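Local structure of type III effector NopAA (Sinorhizobium fredii USDA 257, 6SDU) at residues P18-H23 with G27-D32; Q96-P99 with A103-V106; Y140-A143 with A147-P150; Q196-K199 with Y203-D206. The protein hydrolyses xyloglucan as a family 12 glycoside hydrolase domain of an effector belonging to a symbiotic type III secretion system. All coordinates share one frame; numbering follows the deposited sequence.

In the fold
The domain is the two-sheet β-sandwich (jelly roll) expected of glycoside hydrolase family 12, and the four contacts sample its parts. Contacts 1 and 2 both bridge the two sheets: contact 1 between their edge strands at the surface, contact 2 in a buried setting, with centres about 21 Å apart. Contact 3 closes a turn beside the sugar site; the side chain of Tyr-142 is about 5 Å from a bound glucose unit, against about 10 Å for Trp-104 of contact 2. Contact 4 closes the end of helix 191-200, its nearest atoms about 7 Å from contact 3. Contacts 1 and 3 lie on opposite sides of the chain's centre, about 38 Å apart between centres.

Contact 1: residues P18-H23 with G27-D32; sequences PIWSSH and GSFSRD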
loop_
_atom_site.group_PDB
_atom_site.type_symbol
_atom_site.label_atom_id
_atom_site.label_comp_id
_atom_site.label_asym_id
_atom_site.label_seq_id
_atom_site.Cartn_x
_atom_site.Cartn_y
_atom_site.Cartn_z
ATOM N N PRO A 18 -20.528 10.821 -6.225
ATOM C CA PRO A 18 -19.522 11.081 -5.234
ATOM C C PRO A 18 -19.925 11.964 -4.060
ATOM O O PRO A 18 -20.622 12.842 -4.240
ATOM C CB PRO A 18 -18.421 11.793 -5.989
ATOM C CG PRO A 18 -19.088 12.368 -7.191
ATOM C CD PRO A 18 -20.372 11.609 -7.400
ATOM N N ILE A 19 -19.413 11.637 -2.891
ATOM C CA ILE A 19 -19.577 12.490 -1.689
ATOM C C ILE A 19 -18.396 13.465 -1.678
ATOM O O ILE A 19 -18.458 14.429 -0.980
ATOM C CB ILE A 19 -19.701 11.659 -0.403
ATOM C CG1 ILE A 19 -18.479 10.787 -0.144
ATOM C CG2 ILE A 19 -20.956 10.824 -0.429
ATOM C CD1 ILE A 19 -18.389 10.302 1.253
ATOM N N TRP A 20 -17.361 13.160 -2.451
ATOM C CA TRP A 20 -16.225 14.045 -2.622
ATOM C C TRP A 20 -15.426 13.577 -3.825
ATOM O O TRP A 20 -15.430 12.381 -4.153
ATOM C CB TRP A 20 -15.352 14.066 -1.368
ATOM C CG TRP A 20 -14.092 14.823 -1.518
ATOM C CD1 TRP A 20 -13.922 16.178 -1.403
ATOM C CD2 TRP A 20 -12.801 14.274 -1.786
ATOM N NE1 TRP A 20 -12.590 16.504 -1.568
ATOM C CE2 TRP A 20 -11.882 15.348 -1.797
ATOM C CE3 TRP A 20 -12.323 12.969 -1.965
ATOM C CZ2 TRP A 20 -10.524 15.160 -2.016
ATOM C CZ3 TRP A 20 -10.991 12.775 -2.169
ATOM C CH2 TRP A 20 -10.096 13.866 -2.203
ATOM N N SER A 21 -14.815 14.532 -4.511
ATOM C CA SER A 21 -13.944 14.288 -5.643
ATOM C C SER A 21 -12.912 15.410 -5.692
ATOM O O SER A 21 -13.220 16.553 -5.352
ATOM C CB SER A 21 -14.730 14.251 -6.964
ATOM O OG SER A 21 -13.943 13.674 -7.987
ATOM N N SER A 22 -11.711 15.098 -6.185
ATOM C CA SER A 22 -10.678 16.112 -6.390
ATOM C C SER A 22 -9.707 15.674 -7.479
ATOM O O SER A 22 -9.397 14.485 -7.614
ATOM C CB SER A 22 -9.894 16.417 -5.106
ATOM O OG SER A 22 -8.816 17.297 -5.372
ATOM N N HIS A 23 -9.271 16.629 -8.289
ATOM C CA HIS A 23 -8.148 16.395 -9.182
ATOM C C HIS A 23 -6.913 17.178 -8.754
ATOM O O HIS A 23 -5.879 17.103 -9.424
ATOM C CB HIS A 23 -8.530 16.716 -10.633
ATOM C CG HIS A 23 -9.096 18.084 -10.824
ATOM N ND1 HIS A 23 -8.318 19.221 -10.766
ATOM C CD2 HIS A 23 -10.361 18.502 -11.066
ATOM C CE1 HIS A 23 -9.078 20.283 -10.960
ATOM N NE2 HIS A 23 -10.322 19.875 -11.143
ATOM N N GLY A 27 -5.104 16.876 -2.619
ATOM C CA GLY A 27 -6.459 17.100 -2.137
ATOM C C GLY A 27 -6.861 16.003 -1.162
ATOM O O GLY A 27 -6.453 14.852 -1.304
ATOM N N SER A 28 -7.569 16.383 -0.097
ATOM C CA SER A 28 -7.933 15.410 0.920
ATOM C C SER A 28 -9.350 15.659 1.428
ATOM O O SER A 28 -9.906 16.751 1.309
ATOM C CB SER A 28 -6.939 15.400 2.072
ATOM O OG SER A 28 -6.734 16.730 2.486
ATOM N N PHE A 29 -9.941 14.590 1.947
ATOM C CA PHE A 29 -11.287 14.569 2.489
ATOM C C PHE A 29 -11.301 13.521 3.600
ATOM O O PHE A 29 -10.534 12.559 3.550
ATOM C CB PHE A 29 -12.257 14.252 1.349
ATOM C CG PHE A 29 -13.665 13.955 1.769
ATOM C CD1 PHE A 29 -14.566 14.984 1.981
ATOM C CD2 PHE A 29 -14.107 12.630 1.885
ATOM C CE1 PHE A 29 -15.884 14.710 2.335
ATOM C CE2 PHE A 29 -15.418 12.342 2.238
ATOM C CZ PHE A 29 -16.308 13.378 2.461
ATOM N N SER A 30 -12.104 13.747 4.641
ATOM C CA SER A 30 -12.229 12.773 5.720
ATOM C C SER A 30 -13.681 12.682 6.156
ATOM O O SER A 30 -14.404 13.681 6.122
ATOM C CB SER A 30 -11.348 13.116 6.914
ATOM O OG SER A 30 -11.604 14.440 7.313
ATOM N N ARG A 31 -14.122 11.460 6.459
ATOM C CA ARG A 31 -15.469 11.190 6.948
ATOM C C ARG A 31 -15.427 9.953 7.844
ATOM O O ARG A 31 -14.845 8.934 7.455
ATOM C CB ARG A 31 -16.474 10.985 5.800
ATOM C CG ARG A 31 -17.884 10.693 6.333
ATOM C CD ARG A 31 -18.971 10.910 5.303
ATOM N NE ARG A 31 -19.021 12.290 4.815
ATOM C CZ ARG A 31 -19.924 12.742 3.940
ATOM N NH1 ARG A 31 -20.826 11.900 3.413
ATOM N NH2 ARG A 31 -19.890 14.020 3.557
ATOM N N ASP A 32 -15.948 10.076 9.071
ATOM C CA ASP A 32 -16.109 8.942 9.996
ATOM C C ASP A 32 -14.813 8.185 10.250
ATOM O O ASP A 32 -14.797 6.950 10.280
ATOM C CB ASP A 32 -17.174 7.950 9.504
ATOM C CG ASP A 32 -18.586 8.506 9.560
ATOM O OD1 ASP A 32 -18.836 9.459 10.327
ATOM O OD2 ASP A 32 -19.458 7.953 8.852
HETATM O O HOH W 1 -20.318 15.339 0.854
#
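One water ties Ile-19 to Arg-31: it donates to Ile-19 O, 2.8 Å away, and accepts a weak bond from Arg-31 NH2 at 3.0 Å. Beside this bridge the same two residues meet through carbon, Ile-19 CD1 lying over one face of the guanidinium, 3.6 Å from Arg-31 NH1. That methyl also touches Phe-29 CE2 at 3.7 Å, approaching the ring obliquely.

The larger part of the contact is aromatic. Trp-20 and Phe-29 each hold CG trans to their own backbone nitrogen (chi1 173° and 170°), and the side chains slide past one another in opposite directions. Their planes are nearly parallel, 9° apart, yet displaced, so that ring overlap is slight and each ring instead receives the other residue's CB. Trp-20 CB stands over the Phe-29 face in a CH-pi contact, 3.5 Å from the centroid; the reciprocal approach of Phe-29 CB to the indole is modelled too close for its distance to be trusted. Gly-27 C meets the indole near its plane, 3.9 Å from Trp-20 CZ2.

Strand 20-22 pairs with strand 48-54, where Ile-19 and Trp-20 form a classic β-bulge opposite Val-52, whereas strand 28-31 pairs with 34-40. Two edge strands of different sheets thus face each other, and their cohesion rests on dispersion and CH-pi contacts supplemented by one water.

Contact 2: residues Q96-P99 with A103-V106; sequences QEVP and AWDV
This is a buried, mainly apolar contact between the two sheets of the sandwich, formed where the chain leaves strand 90-97 and re-enters the opposite sheet as strand 103-112. The backbones stay well apart, with Val-98 CA and Val-106 CA 8.7 Å from each other, and side chains fill the space between them. Val-98 sits centrally: its CB is 3.8 Å from Trp-104 CH2, meeting the indole obliquely, while CG1 turns to Val-106 CG2 at 4.1 Å.

Pro-99 slides past the same indole in the opposite direction, along its NE1 to CZ2 side. Its carbonyl oxygen lies at the ring edge, near the plane, with O 3.3 Å from Trp-104 CZ2, and its ring atom CD is 4.0 Å from that carbon. Trp-104 reaches them because its CG is folded back between the backbone nitrogen and the carbonyl carbon (chi1 46°). Such inward-facing residues from both sheets form the interior of a jelly roll, and here Phe-227 adds an edge-to-face ring against Trp-104. The indole's rotation is further fixed by a bond from NE1 to Gly-101 O in the connecting loop.

At the other end, the Gln-96 and Val-106 side chains come from opposite directions, and Val-106 CG1 meets the amide at a slant, 3.5 Å from Gln-96 OE1. This polar group is satisfied in its buried setting: Tyr-214 OH bonds to OE1 of Gln-96, and Asn-185 OD1 accepts from its NE2.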
loop_
_atom_site.group_PDB
_atom_site.type_symbol
_atom_site.label_atom_id
_atom_site.label_comp_id
_atom_site.label_asym_id
_atom_site.label_seq_id
_atom_site.Cartn_x
_atom_site.Cartn_y
_atom_site.Cartn_z
ATOM N N GLN A 96 -11.259 -4.966 -5.164
ATOM C CA GLN A 96 -10.846 -3.955 -6.132
ATOM C C GLN A 96 -10.964 -4.447 -7.577
ATOM O O GLN A 96 -11.052 -5.644 -7.852
ATOM C CB GLN A 96 -9.410 -3.500 -5.861
ATOM C CG GLN A 96 -8.361 -4.578 -6.195
ATOM C CD GLN A 96 -7.235 -4.621 -5.198
ATOM O OE1 GLN A 96 -7.272 -3.935 -4.175
ATOM N NE2 GLN A 96 -6.209 -5.421 -5.496
ATOM N N GLU A 97 -10.988 -3.481 -8.499
ATOM C CA GLU A 97 -10.920 -3.735 -9.932
ATOM C C GLU A 97 -9.742 -2.932 -10.485
ATOM O O GLU A 97 -9.686 -1.715 -10.306
ATOM C CB GLU A 97 -12.222 -3.328 -10.620
ATOM C CG GLU A 97 -13.473 -4.102 -10.194
ATOM C CD GLU A 97 -14.775 -3.419 -10.666
ATOM O OE1 GLU A 97 -14.780 -2.181 -10.833
ATOM O OE2 GLU A 97 -15.794 -4.119 -10.879
ATOM N N VAL A 98 -8.821 -3.607 -11.159
ATOM C CA VAL A 98 -7.539 -3.019 -11.547
ATOM C C VAL A 98 -7.406 -3.135 -13.054
ATOM O O VAL A 98 -8.064 -3.980 -13.689
ATOM C CB VAL A 98 -6.354 -3.710 -10.826
ATOM C CG1 VAL A 98 -6.450 -3.560 -9.308
ATOM C CG2 VAL A 98 -6.303 -5.176 -11.202
ATOM N N PRO A 99 -6.579 -2.304 -13.673
ATOM C CA PRO A 99 -6.293 -2.434 -15.105
ATOM C C PRO A 99 -5.276 -3.554 -15.286
ATOM O O PRO A 99 -4.831 -4.171 -14.316
ATOM C CB PRO A 99 -5.702 -1.070 -15.497
ATOM C CG PRO A 99 -5.109 -0.557 -14.244
ATOM C CD PRO A 99 -5.874 -1.150 -13.076
ATOM N N ALA A 103 2.740 0.377 -14.849
ATOM C CA ALA A 103 3.700 0.052 -13.789
ATOM C C ALA A 103 3.133 0.557 -12.460
ATOM O O ALA A 103 3.072 1.771 -12.234
ATOM C CB ALA A 103 5.063 0.653 -14.090
ATOM N N TRP A 104 2.671 -0.363 -11.604
ATOM C CA TRP A 104 2.016 0.028 -10.358
ATOM C C TRP A 104 1.955 -1.152 -9.394
ATOM O O TRP A 104 2.198 -2.311 -9.750
ATOM C CB TRP A 104 0.604 0.582 -10.620
ATOM C CG TRP A 104 -0.203 -0.263 -11.580
ATOM C CD1 TRP A 104 -0.356 -0.048 -12.918
ATOM C CD2 TRP A 104 -0.955 -1.454 -11.279
ATOM N NE1 TRP A 104 -1.154 -1.025 -13.465
ATOM C CE2 TRP A 104 -1.532 -1.898 -12.481
ATOM C CE3 TRP A 104 -1.192 -2.187 -10.112
ATOM C CZ2 TRP A 104 -2.342 -3.049 -12.548
ATOM C CZ3 TRP A 104 -1.990 -3.311 -10.177
ATOM C CH2 TRP A 104 -2.551 -3.740 -11.382
ATOM N N ASP A 105 1.640 -0.831 -8.149
ATOM C CA ASP A 105 1.410 -1.844 -7.141
ATOM C C ASP A 105 0.303 -1.336 -6.233
ATOM O O ASP A 105 0.315 -0.178 -5.834
ATOM C CB ASP A 105 2.685 -2.173 -6.377
ATOM C CG ASP A 105 3.311 -0.957 -5.706
ATOM O OD1 ASP A 105 2.991 -0.688 -4.514
ATOM O OD2 ASP A 105 4.157 -0.300 -6.353
ATOM N N VAL A 106 -0.716 -2.165 -6.030
ATOM C CA VAL A 106 -1.788 -1.880 -5.091
ATOM C C VAL A 106 -1.293 -2.392 -3.741
ATOM O O VAL A 106 -0.939 -3.569 -3.623
ATOM C CB VAL A 106 -3.094 -2.577 -5.518
ATOM C CG1 VAL A 106 -4.201 -2.301 -4.526
ATOM C CG2 VAL A 106 -3.514 -2.088 -6.904
#

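Contact 3: residues Y140-A143 with A147-P150; sequences YHYA and AAIP
Ile-149 and the Tyr-142 ring flank opposite faces of a single antiparallel β-bridge that closes a short turn of a surface loop. Tyr-142 and Ala-148 are its non-hydrogen-bonded pair, CA to CA 4.4 Å. On their face, the tyrosine ring leans obliquely against the partner segment, bringing CE1 to 4.1 Å from Ala-148 CB; the ring gets there because its CG is trans to the carbonyl carbon and beside the backbone nitrogen (chi1 -58°). On the other face, Ile-149 lies across the opposing backbone, its CD1 packed 3.5 Å from Tyr-142 C and 3.9 Å from His-141 CB.

Two backbone bonds hold these side chains in register. Ile-149 N donates to His-141 O, an oxygen that Ser-139 OG also binds, and this donor is tilted 33° from the carbonyl plane. The loop borders the sugar site: neighbouring Pro-137, part of the pocket, packs against Ala-148, and the Tyr-142 side chain itself is close to the bound glucose. The second bond, from Ala-143 N to Ala-147 O, is the shorter at 2.7 Å, nearly straight at 170° and in the carbonyl plane.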
loop_
_atom_site.group_PDB
_atom_site.type_symbol
_atom_site.label_atom_id
_atom_site.label_comp_id
_atom_site.label_asym_id
_atom_site.label_seq_id
_atom_site.Cartn_x
_atom_site.Cartn_y
_atom_site.Cartn_z
ATOM N N TYR A 140 17.531 -3.079 0.185
ATOM C CA TYR A 140 18.955 -2.755 0.278
ATOM C C TYR A 140 19.743 -3.394 -0.847
ATOM O O TYR A 140 20.700 -2.796 -1.355
ATOM C CB TYR A 140 19.548 -3.268 1.595
ATOM C CG TYR A 140 19.179 -2.485 2.824
ATOM C CD1 TYR A 140 19.455 -1.130 2.908
ATOM C CD2 TYR A 140 18.612 -3.115 3.912
ATOM C CE1 TYR A 140 19.112 -0.408 4.035
ATOM C CE2 TYR A 140 18.285 -2.407 5.063
ATOM C CZ TYR A 140 18.537 -1.055 5.117
ATOM O OH TYR A 140 18.189 -0.337 6.247
ATOM N N HIS A 141 19.384 -4.635 -1.208
ATOM C CA HIS A 141 20.164 -5.486 -2.095
ATOM C C HIS A 141 19.373 -5.940 -3.313
ATOM O O HIS A 141 18.175 -6.237 -3.214
ATOM C CB HIS A 141 20.666 -6.698 -1.316
ATOM C CG HIS A 141 21.438 -6.322 -0.103
ATOM N ND1 HIS A 141 22.634 -5.647 -0.179
ATOM C CD2 HIS A 141 21.184 -6.498 1.215
ATOM C CE1 HIS A 141 23.091 -5.425 1.044
ATOM N NE2 HIS A 141 22.231 -5.932 1.907
ATOM N N TYR A 142 20.081 -6.029 -4.452
ATOM C CA TYR A 142 19.529 -6.459 -5.724
ATOM C C TYR A 142 20.410 -7.536 -6.341
ATOM O O TYR A 142 21.621 -7.581 -6.108
ATOM C CB TYR A 142 19.405 -5.290 -6.723
ATOM C CG TYR A 142 18.539 -4.177 -6.187
ATOM C CD1 TYR A 142 17.164 -4.186 -6.380
ATOM C CD2 TYR A 142 19.097 -3.128 -5.471
ATOM C CE1 TYR A 142 16.367 -3.171 -5.877
ATOM C CE2 TYR A 142 18.304 -2.105 -4.954
ATOM C CZ TYR A 142 16.949 -2.125 -5.160
ATOM O OH TYR A 142 16.166 -1.105 -4.647
ATOM N N ALA A 143 19.782 -8.393 -7.149
ATOM C CA ALA A 143 20.481 -9.432 -7.881
ATOM C C ALA A 143 21.086 -8.846 -9.150
ATOM O O ALA A 143 20.751 -7.724 -9.545
ATOM C CB ALA A 143 19.521 -10.570 -8.234
ATOM N N ALA A 147 16.671 -7.796 -9.860
ATOM C CA ALA A 147 15.541 -8.120 -9.002
ATOM C C ALA A 147 15.922 -7.858 -7.547
ATOM O O ALA A 147 17.047 -8.135 -7.139
ATOM C CB ALA A 147 15.155 -9.599 -9.163
ATOM N N ALA A 148 14.992 -7.299 -6.769
ATOM C CA ALA A 148 15.242 -7.133 -5.338
ATOM C C ALA A 148 15.388 -8.514 -4.711
ATOM O O ALA A 148 14.744 -9.469 -5.147
ATOM C CB ALA A 148 14.106 -6.366 -4.660
ATOM N N ILE A 149 16.269 -8.632 -3.723
ATOM C CA ILE A 149 16.535 -9.919 -3.070
ATOM C C ILE A 149 15.665 -10.039 -1.832
ATOM O O ILE A 149 15.824 -9.251 -0.885
ATOM C CB ILE A 149 18.012 -10.079 -2.695
ATOM C CG1 ILE A 149 18.898 -9.990 -3.944
ATOM C CG2 ILE A 149 18.199 -11.423 -1.935
ATOM C CD1 ILE A 149 20.377 -9.815 -3.637
ATOM N N PRO A 150 14.775 -11.035 -1.766
ATOM C CA PRO A 150 13.944 -11.227 -0.568
ATOM C C PRO A 150 14.789 -11.636 0.628
ATOM O O PRO A 150 15.785 -12.353 0.498
ATOM C CB PRO A 150 13.000 -12.379 -0.955
ATOM C CG PRO A 150 13.199 -12.629 -2.409
ATOM C CD PRO A 150 14.500 -12.017 -2.832
#

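Contact 4: residues Q196-K199 with Y203-D206; sequences QWIK and YFGD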
loop_
_atom_site.group_PDB
_atom_site.type_symbol
_atom_site.label_atom_id
_atom_site.label_comp_id
_atom_site.label_asym_id
_atom_site.label_seq_id
_atom_site.Cartn_x
_atom_site.Cartn_y
_atom_site.Cartn_z
ATOM N N GLN A 196 2.901 -8.873 14.386
ATOM C CA GLN A 196 3.456 -9.745 15.420
ATOM C C GLN A 196 4.591 -10.592 14.859
ATOM O O GLN A 196 5.633 -10.744 15.504
ATOM C CB GLN A 196 2.355 -10.627 16.008
ATOM C CG GLN A 196 1.457 -9.896 16.989
ATOM C CD GLN A 196 0.250 -10.711 17.447
ATOM O OE1 GLN A 196 -0.167 -11.669 16.791
ATOM N NE2 GLN A 196 -0.310 -10.327 18.590
ATOM N N TRP A 197 4.428 -11.110 13.633
ATOM C CA TRP A 197 5.490 -11.892 13.004
ATOM C C TRP A 197 6.725 -11.038 12.714
ATOM O O TRP A 197 7.861 -11.499 12.897
ATOM C CB TRP A 197 4.967 -12.539 11.723
ATOM C CG TRP A 197 5.994 -13.388 11.001
ATOM C CD1 TRP A 197 6.192 -14.742 11.133
ATOM C CD2 TRP A 197 6.964 -12.937 10.041
ATOM N NE1 TRP A 197 7.224 -15.156 10.312
ATOM C CE2 TRP A 197 7.704 -14.070 9.624
ATOM C CE3 TRP A 197 7.268 -11.689 9.482
ATOM C CZ2 TRP A 197 8.734 -13.986 8.684
ATOM C CZ3 TRP A 197 8.289 -11.609 8.545
ATOM C CH2 TRP A 197 9.009 -12.751 8.158
ATOM N N ILE A 198 6.526 -9.790 12.268
ATOM C CA ILE A 198 7.658 -8.910 11.991
ATOM C C ILE A 198 8.392 -8.564 13.282
ATOM O O ILE A 198 9.624 -8.451 13.301
ATOM C CB ILE A 198 7.198 -7.643 11.247
ATOM C CG1 ILE A 198 6.531 -8.003 9.916
ATOM C CG2 ILE A 198 8.387 -6.730 10.996
ATOM C CD1 ILE A 198 5.889 -6.809 9.202
ATOM N N LYS A 199 7.647 -8.359 14.372
ATOM C CA LYS A 199 8.276 -8.142 15.673
ATOM C C LYS A 199 9.108 -9.353 16.091
ATOM O O LYS A 199 10.235 -9.196 16.578
ATOM C CB LYS A 199 7.196 -7.840 16.717
ATOM C CG LYS A 199 7.706 -7.500 18.108
ATOM C CD LYS A 199 6.544 -7.354 19.083
ATOM C CE LYS A 199 7.029 -7.090 20.514
ATOM N NZ LYS A 199 5.910 -6.946 21.497
ATOM N N TYR A 203 12.529 -6.763 13.937
ATOM C CA TYR A 203 12.585 -5.473 13.240
ATOM C C TYR A 203 12.147 -4.312 14.126
ATOM O O TYR A 203 12.652 -3.197 13.962
ATOM C CB TYR A 203 11.750 -5.518 11.966
ATOM C CG TYR A 203 12.419 -6.360 10.923
ATOM C CD1 TYR A 203 13.529 -5.890 10.228
ATOM C CD2 TYR A 203 11.979 -7.655 10.671
ATOM C CE1 TYR A 203 14.165 -6.681 9.273
ATOM C CE2 TYR A 203 12.602 -8.454 9.731
ATOM C CZ TYR A 203 13.694 -7.964 9.034
ATOM O OH TYR A 203 14.315 -8.764 8.106
ATOM N N PHE A 204 11.208 -4.539 15.042
ATOM C CA PHE A 204 10.776 -3.520 15.992
ATOM C C PHE A 204 10.221 -4.216 17.231
ATOM O O PHE A 204 10.028 -5.433 17.248
ATOM C CB PHE A 204 9.734 -2.558 15.388
ATOM C CG PHE A 204 8.634 -3.236 14.604
ATOM C CD1 PHE A 204 7.685 -4.043 15.238
ATOM C CD2 PHE A 204 8.533 -3.047 13.227
ATOM C CE1 PHE A 204 6.668 -4.671 14.502
ATOM C CE2 PHE A 204 7.516 -3.673 12.479
ATOM C CZ PHE A 204 6.579 -4.479 13.119
ATOM N N GLY A 205 9.986 -3.422 18.278
ATOM C CA GLY A 205 9.426 -3.885 19.545
ATOM C C GLY A 205 7.919 -3.717 19.613
ATOM O O GLY A 205 7.221 -3.960 18.621
ATOM N N ASP A 206 7.405 -3.314 20.781
ATOM C CA ASP A 206 5.976 -3.052 20.965
ATOM C C ASP A 206 5.674 -1.702 20.317
ATOM O O ASP A 206 5.623 -0.641 20.946
ATOM C CB ASP A 206 5.578 -3.084 22.435
ATOM C CG ASP A 206 4.064 -3.028 22.627
ATOM O OD1 ASP A 206 3.343 -3.479 21.706
ATOM O OD2 ASP A 206 3.597 -2.557 23.692
#
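Phe-204 and Lys-199 meet through contrasting torsions: Phe-204 folds CG between its backbone nitrogen and carbonyl carbon (chi1 45°), whereas Lys-199 is fully extended, with CG trans to the nitrogen (chi1 -176°). Together they dress the C-terminal end of helix 191-200, where the chain turns back before strand 208-218. The Phe-204 torsion turns the phenylalanine ring back to the helix, so that CE2 lies 3.5 Å from Ile-198 CG2, the two side chains meeting at a slant. The same methyl touches Tyr-203 CB at 3.7 Å, so one methyl touches both aromatic residues. Ile-119 of the neighbouring sheet and an edge-to-face His-117 further enclose the phenylalanine.

Backbone support is modest. Tyr-203 N gives Ile-198 O a weak bond of 3.4 Å, and that oxygen also lies near the plane of the tyrosine ring, at its edge. Lys-199 CB touches the rim of the phenylalanine ring at CE1; from there the straight chain runs along the returning backbone, Lys-199 CG 3.2 Å from Phe-204 O and Lys-199 CD 3.5 Å from Gly-205 O. Asp-206 directs OD2 to Ser-85 OG, and its other oxygen, OD1, stands 4.3 Å from Lys-199 NZ, beyond salt-bridge range.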